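PDB 6KS5: type IV secretion protein Dot from Legionella pneumophila, which is a deubiquitinase that regulates K63-linked polyubiquitin on the Legionella phagosome, probably by cleaving the chains. Local coordinates for residues A[132-137]-A[162-167]; A[52-57]-A[105-110]. All blocks are in the same frame, centred on the assembly; numbering follows the deposited sequence.

Contact 1 (A[132-137]-A[162-167]); sequences SAFKNY and EAFLEY
Leu165 of helix 162-173 lies between the rings of Phe134 and Tyr137, which stand one turn apart on helix 130-140. The short helix segments cross at -51°, with axes 10.6 Å apart at closest approach. Leu165 CD2 sits over one face of Phe134, 3.5 Å from CG of that ring. Leu165 CB and CD1 lie over a face of Tyr137, with CB 3.7 Å from Tyr137 CE1. The Tyr137 ring reaches across because its CG is anti to the backbone N (chi1 -169°). Phe164 meets Phe134 rim to rim, its CE2 3.7 Å from Phe134 CE2, with neither ring over the face of the other. Tyr158, from helix 155-160, packs edge-to-face with Tyr137.

The polar part lies at the far end of the tyrosine. Tyr137 OH donates to Glu166 OE2 at 2.8 Å. The carboxylate oxygen sits at the ring edge, near the ring plane, and is met nearly along its C-O axis. A bend at chi2 of Glu166 brings the carboxylate back to this place. The same oxygen forms a salt bridge with Arg141. The phenol and the guanidinium thus share one acceptor, which probably stabilises the charged carboxylate beside an otherwise apolar helix-helix interface.

Contact 2 (A[52-57]-A[105-110]); sequences FKSIIN and LREWFP
Phe52 packs against Glu107 and Trp108, where the loop between helices 29-40 and 61-65 crosses helix 95-112. The loop includes an ST turn: Ile56 N donates to Ser54 OG at 3.0 Å. The helix is kinked at Pro110, whose N has no bond to the preceding turn.

The aromatic contacts centre on Phe52. Its CG lies between the backbone N and the carbonyl carbon (chi1 74°), which turns the ring onto the helix. The edge of Trp108 points at the face of Phe52. This is a T-shaped pair, with the ring of Phe52 and the five-membered ring of Trp108 at 86° to each other. Trp108 CA also lies over a face of Phe52, at 4.2 Å from the ring centroid. Phe52 CZ packs against Glu107 CB at 3.7 Å. Phe66 meets the Phe52 ring with planes at about 90°.

The polar contacts gather at Glu107. Its chain runs extended beyond CG and carries the carboxylate out to the loop. Ser60 OG bonds OE1 and provides the main hold. Two weak bonds add to it: Ser54 OG donates to the same Glu107 OE1, and Lys61 N bonds OE2. The helix is thus held chiefly to Ser60, just before helix 61-65, and more loosely to the ST turn.

The apolar contact is that of Ile55 with Pro110. Ile55 CD1 lies 4.0 Å from Pro110 CB, and the Ile55 side chain also touches Cys210 and Gln211 of helix 193-214. Ile56 instead sets a methyl against the Glu107 carboxylate. The two side chains cross at about a right angle, and Ile56 CD1 comes nearest to Glu107 OE2, at 3.3 Å.

The two contacts lie in separate parts of one chain, and both segments of contact 2 precede those of contact 1 in the sequence. Their centres are 25 Å apart and their nearest atoms about 16 Å, so they do not touch. Contact 2 lies nearer the centre of the chain, at 11 Å against 21 Å for contact 1. They share no helix of their own, and neither uses a strand of the mixed sheet. Helix 193-214 relates them: Tyr200 stacks on Phe164 of contact 1, and Ala214 touches Ile56 and Pro110 of contact 2. This long helix therefore runs between the outlying helices and the central part of the protein.

Contact 1 (A[132-137]-A[162-167])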
loop_
_atom_site.group_PDB
_atom_site.type_symbol
_atom_site.label_atom_id
_atom_site.label_comp_id
_atom_site.label_asym_id
_atom_site.label_seq_id
_atom_site.Cartn_x
_atom_site.Cartn_y
_atom_site.Cartn_z
ATOM N N SER A 132 15.665 -1.818 13.890
ATOM C CA SER A 132 16.618 -2.430 12.973
ATOM C C SER A 132 16.725 -1.638 11.679
ATOM O O SER A 132 17.829 -1.441 11.157
ATOM C CB SER A 132 16.230 -3.885 12.701
ATOM O OG SER A 132 16.043 -4.579 13.922
ATOM N N ALA A 133 15.593 -1.181 11.141
ATOM C CA ALA A 133 15.625 -0.455 9.877
ATOM C C ALA A 133 16.408 0.841 10.010
ATOM O O ALA A 133 17.189 1.199 9.120
ATOM C CB ALA A 133 14.202 -0.172 9.391
ATOM N N PHE A 134 16.226 1.551 11.127
ATOM C CA PHE A 134 16.935 2.808 11.325
ATOM C C PHE A 134 18.420 2.569 11.541
ATOM O O PHE A 134 19.262 3.201 10.892
ATOM C CB PHE A 134 16.335 3.564 12.507
ATOM C CG PHE A 134 15.106 4.357 12.159
ATOM C CD1 PHE A 134 14.352 4.041 11.040
ATOM C CD2 PHE A 134 14.710 5.418 12.948
ATOM C CE1 PHE A 134 13.226 4.765 10.720
ATOM C CE2 PHE A 134 13.588 6.148 12.632
ATOM C CZ PHE A 134 12.843 5.821 11.519
ATOM N N LYS A 135 18.763 1.661 12.453
ATOM C CA LYS A 135 20.166 1.329 12.658
ATOM C C LYS A 135 20.822 0.909 11.350
ATOM O O LYS A 135 21.916 1.384 11.013
ATOM C CB LYS A 135 20.291 0.230 13.710
ATOM C CG LYS A 135 20.047 0.723 15.124
ATOM C CD LYS A 135 20.301 -0.368 16.140
ATOM C CE LYS A 135 19.234 -0.361 17.218
ATOM N NZ LYS A 135 19.498 -1.405 18.245
ATOM N N ASN A 136 20.157 0.039 10.587
ATOM C CA ASN A 136 20.655 -0.321 9.266
ATOM C C ASN A 136 20.823 0.909 8.389
ATOM O O ASN A 136 21.807 1.021 7.651
ATOM C CB ASN A 136 19.712 -1.317 8.593
ATOM C CG ASN A 136 19.797 -2.694 9.195
ATOM O OD1 ASN A 136 20.773 -3.028 9.859
ATOM N ND2 ASN A 136 18.773 -3.507 8.961
ATOM N N TYR A 137 19.866 1.840 8.449
ATOM C CA TYR A 137 19.957 3.049 7.638
ATOM C C TYR A 137 21.228 3.826 7.948
ATOM O O TYR A 137 21.867 4.375 7.043
ATOM C CB TYR A 137 18.727 3.928 7.867
ATOM C CG TYR A 137 18.601 5.066 6.883
ATOM C CD1 TYR A 137 19.248 6.272 7.098
ATOM C CD2 TYR A 137 17.831 4.934 5.741
ATOM C CE1 TYR A 137 19.134 7.311 6.194
ATOM C CE2 TYR A 137 17.711 5.960 4.832
ATOM C CZ TYR A 137 18.363 7.148 5.061
ATOM O OH TYR A 137 18.245 8.179 4.154
ATOM N N GLU A 162 12.506 10.723 6.422
ATOM C CA GLU A 162 13.765 11.071 5.771
ATOM C C GLU A 162 14.525 12.139 6.546
ATOM O O GLU A 162 15.748 12.050 6.706
ATOM C CB GLU A 162 13.501 11.546 4.345
ATOM C CG GLU A 162 14.759 11.852 3.543
ATOM C CD GLU A 162 14.625 11.448 2.087
ATOM O OE1 GLU A 162 13.949 10.430 1.827
ATOM O OE2 GLU A 162 15.191 12.137 1.207
ATOM N N ALA A 163 13.817 13.162 7.033
ATOM C CA ALA A 163 14.489 14.272 7.699
ATOM C C ALA A 163 15.171 13.820 8.983
ATOM O O ALA A 163 16.331 14.166 9.232
ATOM C CB ALA A 163 13.491 15.392 7.982
ATOM N N PHE A 164 14.473 13.037 9.809
ATOM C CA PHE A 164 15.076 12.573 11.055
ATOM C C PHE A 164 16.212 11.596 10.786
ATOM O O PHE A 164 17.230 11.614 11.487
ATOM C CB PHE A 164 14.014 11.933 11.950
ATOM C CG PHE A 164 14.583 11.147 13.101
ATOM C CD1 PHE A 164 14.913 11.775 14.289
ATOM C CD2 PHE A 164 14.792 9.779 12.992
ATOM C CE1 PHE A 164 15.439 11.055 15.346
ATOM C CE2 PHE A 164 15.318 9.055 14.043
ATOM C CZ PHE A 164 15.641 9.693 15.220
ATOM N N LEU A 165 16.057 10.731 9.781
ATOM C CA LEU A 165 17.095 9.744 9.508
ATOM C C LEU A 165 18.358 10.404 8.968
ATOM O O LEU A 165 19.470 10.016 9.340
ATOM C CB LEU A 165 16.576 8.682 8.537
ATOM C CG LEU A 165 15.743 7.560 9.170
ATOM C CD1 LEU A 165 15.015 6.736 8.111
ATOM C CD2 LEU A 165 16.605 6.668 10.053
ATOM N N GLU A 166 18.212 11.406 8.096
ATOM C CA GLU A 166 19.387 12.120 7.602
ATOM C C GLU A 166 20.097 12.848 8.734
ATOM O O GLU A 166 21.331 12.821 8.829
ATOM C CB GLU A 166 18.993 13.101 6.504
ATOM C CG GLU A 166 18.898 12.462 5.132
ATOM C CD GLU A 166 20.101 11.593 4.810
ATOM O OE1 GLU A 166 21.244 12.095 4.906
ATOM O OE2 GLU A 166 19.896 10.406 4.469
ATOM N N TYR A 167 19.332 13.502 9.604
ATOM C CA TYR A 167 19.922 14.046 10.817
ATOM C C TYR A 167 20.541 12.936 11.657
ATOM O O TYR A 167 21.649 13.090 12.177
ATOM C CB TYR A 167 18.867 14.815 11.611
ATOM C CG TYR A 167 19.415 15.490 12.840
ATOM C CD1 TYR A 167 20.159 16.661 12.743
ATOM C CD2 TYR A 167 19.192 14.957 14.098
ATOM C CE1 TYR A 167 20.666 17.278 13.869
ATOM C CE2 TYR A 167 19.692 15.564 15.227
ATOM C CZ TYR A 167 20.430 16.719 15.110
ATOM O OH TYR A 167 20.925 17.309 16.247
#

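Contact 2 (A[52-57]-A[105-110])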
loop_
_atom_site.group_PDB
_atom_site.type_symbol
_atom_site.label_atom_id
_atom_site.label_comp_id
_atom_site.label_asym_id
_atom_site.label_seq_id
_atom_site.Cartn_x
_atom_site.Cartn_y
_atom_site.Cartn_z
ATOM N N PHE A 52 -15.050 7.302 6.237
ATOM C CA PHE A 52 -13.898 7.658 7.052
ATOM C C PHE A 52 -13.332 9.016 6.641
ATOM O O PHE A 52 -13.607 9.532 5.555
ATOM C CB PHE A 52 -12.814 6.580 6.954
ATOM C CG PHE A 52 -12.063 6.580 5.646
ATOM C CD1 PHE A 52 -12.607 5.990 4.516
ATOM C CD2 PHE A 52 -10.807 7.157 5.556
ATOM C CE1 PHE A 52 -11.914 5.985 3.320
ATOM C CE2 PHE A 52 -10.112 7.156 4.363
ATOM C CZ PHE A 52 -10.667 6.572 3.243
ATOM N N LYS A 53 -12.530 9.593 7.541
ATOM C CA LYS A 53 -11.815 10.845 7.298
ATOM C C LYS A 53 -10.333 10.512 7.168
ATOM O O LYS A 53 -9.692 10.123 8.149
ATOM C CB LYS A 53 -12.065 11.849 8.422
ATOM N N SER A 54 -9.791 10.676 5.964
ATOM C CA SER A 54 -8.443 10.210 5.667
ATOM C C SER A 54 -7.391 11.054 6.378
ATOM O O SER A 54 -7.618 12.217 6.715
ATOM C CB SER A 54 -8.194 10.242 4.163
ATOM O OG SER A 54 -6.822 10.448 3.882
ATOM N N ILE A 55 -6.217 10.452 6.595
ATOM C CA ILE A 55 -5.145 11.173 7.269
ATOM C C ILE A 55 -4.524 12.213 6.355
ATOM O O ILE A 55 -4.046 13.251 6.827
ATOM C CB ILE A 55 -4.058 10.214 7.784
ATOM C CG1 ILE A 55 -4.667 8.978 8.426
ATOM C CG2 ILE A 55 -3.175 10.924 8.795
ATOM C CD1 ILE A 55 -3.643 8.134 9.162
ATOM N N ILE A 56 -4.499 11.957 5.046
ATOM C CA ILE A 56 -3.701 12.786 4.155
ATOM C C ILE A 56 -4.211 14.220 4.168
ATOM O O ILE A 56 -5.417 14.480 4.300
ATOM C CB ILE A 56 -3.678 12.201 2.733
ATOM C CG1 ILE A 56 -4.986 12.454 1.986
ATOM C CG2 ILE A 56 -3.440 10.728 2.785
ATOM C CD1 ILE A 56 -4.985 11.806 0.618
ATOM N N ASN A 57 -3.277 15.165 4.089
ATOM C CA ASN A 57 -3.590 16.586 4.124
ATOM C C ASN A 57 -3.183 17.293 2.834
ATOM O O ASN A 57 -2.768 18.452 2.863
ATOM C CB ASN A 57 -2.925 17.250 5.328
ATOM N N LEU A 105 -9.103 1.857 -0.087
ATOM C CA LEU A 105 -8.284 1.050 0.811
ATOM C C LEU A 105 -6.935 1.704 1.062
ATOM O O LEU A 105 -6.404 1.620 2.173
ATOM C CB LEU A 105 -8.100 -0.354 0.240
ATOM C CG LEU A 105 -9.323 -1.270 0.248
ATOM C CD1 LEU A 105 -9.161 -2.386 -0.766
ATOM C CD2 LEU A 105 -9.563 -1.835 1.637
ATOM N N ARG A 106 -6.369 2.369 0.048
ATOM C CA ARG A 106 -5.073 3.019 0.226
ATOM C C ARG A 106 -5.122 4.062 1.333
ATOM O O ARG A 106 -4.131 4.262 2.047
ATOM C CB ARG A 106 -4.612 3.657 -1.087
ATOM C CG ARG A 106 -3.395 4.558 -0.925
ATOM C CD ARG A 106 -2.851 5.067 -2.247
ATOM N NE ARG A 106 -2.131 4.045 -2.998
ATOM C CZ ARG A 106 -0.922 3.592 -2.684
ATOM N NH1 ARG A 106 -0.289 4.057 -1.616
ATOM N NH2 ARG A 106 -0.346 2.668 -3.438
ATOM N N GLU A 107 -6.265 4.724 1.501
ATOM C CA GLU A 107 -6.419 5.726 2.540
ATOM C C GLU A 107 -7.135 5.201 3.776
ATOM O O GLU A 107 -7.058 5.835 4.829
ATOM C CB GLU A 107 -7.169 6.945 1.990
ATOM C CG GLU A 107 -6.608 7.461 0.666
ATOM C CD GLU A 107 -7.059 8.880 0.331
ATOM O OE1 GLU A 107 -7.717 9.522 1.177
ATOM O OE2 GLU A 107 -6.744 9.361 -0.780
ATOM N N TRP A 108 -7.810 4.057 3.685
ATOM C CA TRP A 108 -8.530 3.531 4.840
ATOM C C TRP A 108 -7.581 2.889 5.845
ATOM O O TRP A 108 -7.644 3.185 7.046
ATOM C CB TRP A 108 -9.584 2.519 4.385
ATOM C CG TRP A 108 -10.396 1.946 5.500
ATOM C CD1 TRP A 108 -11.548 2.455 6.016
ATOM C CD2 TRP A 108 -10.119 0.749 6.239
ATOM N NE1 TRP A 108 -12.010 1.651 7.032
ATOM C CE2 TRP A 108 -11.150 0.598 7.189
ATOM C CE3 TRP A 108 -9.102 -0.207 6.191
ATOM C CZ2 TRP A 108 -11.191 -0.470 8.083
ATOM C CZ3 TRP A 108 -9.146 -1.267 7.079
ATOM C CH2 TRP A 108 -10.183 -1.388 8.012
ATOM N N PHE A 109 -6.703 2.003 5.373
ATOM C CA PHE A 109 -5.776 1.304 6.261
ATOM C C PHE A 109 -4.950 2.242 7.133
ATOM O O PHE A 109 -4.866 1.994 8.346
ATOM C CB PHE A 109 -4.869 0.379 5.435
ATOM C CG PHE A 109 -5.449 -0.979 5.195
ATOM C CD1 PHE A 109 -5.462 -1.928 6.204
ATOM C CD2 PHE A 109 -5.982 -1.310 3.959
ATOM C CE1 PHE A 109 -5.997 -3.187 5.986
ATOM C CE2 PHE A 109 -6.520 -2.565 3.731
ATOM C CZ PHE A 109 -6.527 -3.506 4.745
ATOM N N PRO A 110 -4.334 3.313 6.613
ATOM C CA PRO A 110 -3.549 4.182 7.507
ATOM C C PRO A 110 -4.374 4.829 8.609
ATOM O O PRO A 110 -3.894 4.920 9.746
ATOM C CB PRO A 110 -2.950 5.218 6.545
ATOM C CG PRO A 110 -2.885 4.507 5.243
ATOM C CD PRO A 110 -4.145 3.698 5.202
#